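Local coordinates for archaemetzincin (Archaeoglobus fulgidus, PDB 3ZVS), which probably acts as a zinc-dependent protease of the metzincin type, with one catalytic zinc and a second that seems structural, although its natural substrate is unknown, at residues V15-L18 and A19-P23; V140-V143 and D144-P147. All coordinates share one frame; numbering follows the deposited sequence. Where two conformers were deposited one is given.

Contact 1. Residues V15-L18 and A19-P23; sequences VEVL and ANSLP
Two successive turns of helix 12-26, the crossover helix of a beta-alpha-beta unit, meet where Leu22 reaches Leu18 and Ser21 turns back to Val17. Leu18 and Leu22 lie one turn apart on the buried side. CD1 of Leu22 comes up against CB of Leu18 at 4.0 Å. On the way, CG of Leu22 passes beside the main-chain oxygen of Leu18. The chi1 of Leu22, -62°, sets CG beside its own nitrogen, on the side facing the preceding turn. From this row Leu18 touches Ala115 and Leu22 touches Ile119 on helix 104-122.

The hydroxyl of Ser21 turns back along the helix. In one of the two deposited conformers of Ser21, OG donates to Val17 O at 2.9 Å, a bond from a serine to the carbonyl four residues earlier. The approach is tilted from the carbonyl plane. In the same conformer OG also has a weak bond with Arg108 of helix 104-122. Val17 O takes a further weak bond from the Ser21 nitrogen.

The unit runs from strand 2-7 through this helix to the parallel strand 29-32. Val15 and Ala19 rest on Val32, and Val15 also touches Ile5 of strand 2-7. Ala19 N bonds to Val15 O at 2.9 Å, with the donor in the carbonyl plane.

On the exposed side, CG of Asn20 sits 3.1 Å from Glu16 O. The amide ND2 is close to that oxygen too, but the angle is poor for a hydrogen bond. Glu16 O instead accepts from Asn20 N. Leu18 O is gripped twice, by Leu22 N at 3.0 Å and by Ser21 N from above the carbonyl plane. The helix kinks at Pro23, which has no N-H to bond the turn before.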
loop_
_atom_site.group_PDB
_atom_site.type_symbol
_atom_site.label_atom_id
_atom_site.label_comp_id
_atom_site.label_asym_id
_atom_site.label_seq_id
_atom_site.Cartn_x
_atom_site.Cartn_y
_atom_site.Cartn_z
ATOM N N VAL A 15 9.019 -6.233 -3.441
ATOM C CA VAL A 15 9.198 -4.990 -4.122
ATOM C C VAL A 15 9.216 -5.196 -5.641
ATOM O O VAL A 15 8.621 -4.391 -6.383
ATOM C CB VAL A 15 10.509 -4.294 -3.648
ATOM C CG1 VAL A 15 10.813 -3.059 -4.514
ATOM C CG2 VAL A 15 10.396 -3.934 -2.166
ATOM N N GLU A 16 9.916 -6.233 -6.098
ATOM C CA GLU A 16 9.967 -6.574 -7.512
ATOM C C GLU A 16 8.571 -6.851 -8.065
ATOM O O GLU A 16 8.273 -6.446 -9.180
ATOM C CB GLU A 16 10.844 -7.812 -7.739
ATOM C CG GLU A 16 12.337 -7.576 -7.583
ATOM C CD GLU A 16 13.183 -8.885 -7.563
ATOM O OE1 GLU A 16 12.638 -10.022 -7.597
ATOM O OE2 GLU A 16 14.423 -8.757 -7.505
ATOM N N VAL A 17 7.713 -7.519 -7.297
ATOM C CA VAL A 17 6.320 -7.720 -7.712
ATOM C C VAL A 17 5.672 -6.408 -8.067
ATOM O O VAL A 17 5.008 -6.273 -9.122
ATOM C CB VAL A 17 5.490 -8.395 -6.594
ATOM C CG1 VAL A 17 3.973 -8.291 -6.861
ATOM C CG2 VAL A 17 5.944 -9.844 -6.395
ATOM N N LEU A 18 5.832 -5.415 -7.199
ATOM C CA LEU A 18 5.220 -4.138 -7.455
ATOM C C LEU A 18 5.870 -3.423 -8.612
ATOM O O LEU A 18 5.178 -2.821 -9.440
ATOM C CB LEU A 18 5.264 -3.278 -6.172
ATOM C CG LEU A 18 4.388 -3.869 -5.085
ATOM C CD1 LEU A 18 4.505 -2.993 -3.821
ATOM C CD2 LEU A 18 2.938 -3.975 -5.497
ATOM N N ALA A 19 7.208 -3.478 -8.713
ATOM C CA ALA A 19 7.897 -2.850 -9.843
ATOM C C ALA A 19 7.419 -3.435 -11.194
ATOM O O ALA A 19 7.348 -2.707 -12.190
ATOM C CB ALA A 19 9.447 -2.944 -9.694
ATOM N N ASN A 20 7.064 -4.715 -11.189
ATOM C CA ASN A 20 6.648 -5.430 -12.388
ATOM C C ASN A 20 5.164 -5.267 -12.724
ATOM O O ASN A 20 4.777 -5.434 -13.878
ATOM C CB ASN A 20 6.922 -6.926 -12.229
ATOM C CG ASN A 20 8.391 -7.259 -12.209
ATOM O OD1 ASN A 20 9.218 -6.489 -12.683
ATOM N ND2 ASN A 20 8.723 -8.419 -11.649
ATOM N N SER A 21 4.332 -4.949 -11.741
ATOM C CA SER A 21 2.876 -4.895 -11.924
ATOM C C SER A 21 2.327 -3.481 -12.049
ATOM O O SER A 21 1.404 -3.226 -12.844
ATOM C CB SER A 21 2.171 -5.577 -10.761
ATOM O OG SER A 21 2.634 -6.889 -10.583
ATOM N N LEU A 22 2.858 -2.550 -11.267
ATOM C CA LEU A 22 2.303 -1.205 -11.219
ATOM C C LEU A 22 2.416 -0.337 -12.481
ATOM O O LEU A 22 1.524 0.486 -12.737
ATOM C CB LEU A 22 2.850 -0.444 -10.020
ATOM C CG LEU A 22 2.566 -0.959 -8.602
ATOM C CD1 LEU A 22 3.253 -0.060 -7.584
ATOM C CD2 LEU A 22 1.074 -1.060 -8.286
ATOM N N PRO A 23 3.492 -0.479 -13.262
ATOM C CA PRO A 23 3.570 0.366 -14.469
ATOM C C PRO A 23 2.363 0.223 -15.386
ATOM O O PRO A 23 1.809 1.229 -15.812
ATOM C CB PRO A 23 4.842 -0.140 -15.154
ATOM C CG PRO A 23 5.692 -0.647 -14.016
ATOM C CD PRO A 23 4.713 -1.281 -13.070
#

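Contact 2. Residues V140-V143 and D144-P147; sequences VQDV and DRKP
Val140 meets Asp144 through its carbonyl. Asp144 N bonds to Val140 O at 2.9 Å. CG of Asp144 lies 3.3 Å from the same oxygen, and OD2 goes on to a salt bridge with Arg110 of helix 104-122.

Gln141 faces the arginine one turn later. Its carbonyl oxygen accepts from Arg145 N and also sits over the centre of one face of the guanidinium, 3.5 Å above the plane. CB of Gln141 is 3.8 Å from Arg145 NH2.

Asp142 takes the edge of the same guanidinium. Arg145 NH2 donates to Asp142 OD1 at 2.8 Å in a salt bridge, with an N-H...O angle of 157°. The oxygen lies near the guanidinium plane but is met on its anti side, and the two planar groups are turned 63° apart. A bend at chi3, -71°, folds the arginine back over the preceding turn. A water donates to the same OD1 and weakly bridges to Arg145 NE. The other carboxylate oxygen, OD2, accepts from Asn138 N.

Val143 shares in the closing turn. Its carbonyl and that of Asp142 both accept from Lys146 N, Asp142 O at 3.2 Å. Lys146 leaves helical geometry, and CG passes 3.4 Å from Val143 O. NZ bonds to Ser137 and Arg135 and forms a salt bridge with Glu114. The lysine side chain touches His117, a ligand of the catalytic zinc. This is the C-terminal end of a short helix packed beside the HExxH zinc-binding helix of a metzincin.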
loop_
_atom_site.group_PDB
_atom_site.type_symbol
_atom_site.label_atom_id
_atom_site.label_comp_id
_atom_site.label_asym_id
_atom_site.label_seq_id
_atom_site.Cartn_x
_atom_site.Cartn_y
_atom_site.Cartn_z
ATOM N N VAL A 140 -8.427 -9.769 5.311
ATOM C CA VAL A 140 -7.943 -10.353 4.052
ATOM C C VAL A 140 -8.984 -11.153 3.259
ATOM O O VAL A 140 -8.870 -11.259 2.067
ATOM C CB VAL A 140 -6.675 -11.252 4.214
ATOM C CG1 VAL A 140 -5.553 -10.442 4.676
ATOM C CG2 VAL A 140 -6.924 -12.433 5.130
ATOM N N GLN A 141 -10.005 -11.698 3.925
ATOM C CA GLN A 141 -11.109 -12.324 3.205
ATOM C C GLN A 141 -11.784 -11.267 2.324
ATOM O O GLN A 141 -12.181 -11.539 1.186
ATOM C CB GLN A 141 -12.120 -12.944 4.173
ATOM C CG GLN A 141 -11.621 -14.240 4.882
ATOM C CD GLN A 141 -10.569 -14.025 5.997
ATOM O OE1 GLN A 141 -10.466 -12.953 6.597
ATOM N NE2 GLN A 141 -9.808 -15.074 6.287
ATOM N N ASP A 142 -11.903 -10.044 2.841
ATOM C CA ASP A 142 -12.461 -8.972 2.020
ATOM C C ASP A 142 -11.521 -8.638 0.860
ATOM O O ASP A 142 -11.945 -8.385 -0.253
ATOM C CB ASP A 142 -12.734 -7.699 2.829
ATOM C CG ASP A 142 -13.892 -7.813 3.783
ATOM O OD1 ASP A 142 -14.785 -8.692 3.639
ATOM O OD2 ASP A 142 -13.933 -6.971 4.689
ATOM N N VAL A 143 -10.218 -8.575 1.143
ATOM C CA VAL A 143 -9.263 -8.294 0.078
ATOM C C VAL A 143 -9.431 -9.312 -1.062
ATOM O O VAL A 143 -9.432 -8.965 -2.249
ATOM C CB VAL A 143 -7.794 -8.319 0.619
ATOM C CG1 VAL A 143 -6.796 -8.128 -0.508
ATOM C CG2 VAL A 143 -7.597 -7.222 1.676
ATOM N N ASP A 144 -9.542 -10.581 -0.687
ATOM C CA ASP A 144 -9.613 -11.651 -1.678
ATOM C C ASP A 144 -10.879 -11.526 -2.555
ATOM O O ASP A 144 -10.853 -11.904 -3.711
ATOM C CB ASP A 144 -9.572 -13.019 -1.006
ATOM C CG ASP A 144 -8.209 -13.363 -0.443
ATOM O OD1 ASP A 144 -7.224 -12.679 -0.787
ATOM O OD2 ASP A 144 -8.155 -14.312 0.349
ATOM N N ARG A 145 -11.953 -11.004 -1.963
ATOM C CA ARG A 145 -13.222 -10.844 -2.680
ATOM C C ARG A 145 -13.268 -9.649 -3.631
ATOM O O ARG A 145 -14.054 -9.631 -4.573
ATOM C CB ARG A 145 -14.355 -10.772 -1.682
ATOM C CG ARG A 145 -14.759 -12.131 -1.180
ATOM C CD ARG A 145 -16.028 -12.040 -0.358
ATOM N NE ARG A 145 -15.781 -11.392 0.925
ATOM C CZ ARG A 145 -15.616 -12.044 2.075
ATOM N NH1 ARG A 145 -15.657 -13.369 2.111
ATOM N NH2 ARG A 145 -15.400 -11.369 3.194
ATOM N N LYS A 146 -12.462 -8.624 -3.394
ATOM C CA LYS A 146 -12.456 -7.476 -4.284
ATOM C C LYS A 146 -11.476 -7.662 -5.436
ATOM O O LYS A 146 -10.522 -8.425 -5.345
ATOM C CB LYS A 146 -12.147 -6.199 -3.515
ATOM C CG LYS A 146 -10.662 -5.922 -3.208
ATOM C CD LYS A 146 -10.561 -4.653 -2.320
ATOM C CE LYS A 146 -9.134 -4.310 -1.947
ATOM N NZ LYS A 146 -9.134 -3.347 -0.759
ATOM N N PRO A 147 -11.722 -6.985 -6.562
ATOM C CA PRO A 147 -10.819 -7.155 -7.702
ATOM C C PRO A 147 -9.588 -6.247 -7.602
ATOM O O PRO A 147 -9.557 -5.319 -6.775
ATOM C CB PRO A 147 -11.703 -6.720 -8.875
ATOM C CG PRO A 147 -12.508 -5.630 -8.290
ATOM C CD PRO A 147 -12.795 -6.022 -6.864
HETATM O O HOH W 1 -16.345 -8.080 1.534
#

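In the fold
From the N terminus, strand 2-7 leads into helix 12-26, where contact 1 lies. The chain then returns to the mixed sheet at strand 29-32. Much later, helix 104-122 carries the HExxH motif. The chain passes Cys128 and Cys132, two of the four cysteine ligands of the second zinc, before contact 2; Cys151 and Cys154 follow it. Each contact is local and closes only helical turns. Contacts 1 and 2 stand in series, neither nested nor crossing, their centres 20 Å apart. Both pack against helix 104-122. Residues 15-23 join it to the sheet. Residues 140-147 place helix 140-145 against it, with Lys146 touching His117 and near the second zinc site.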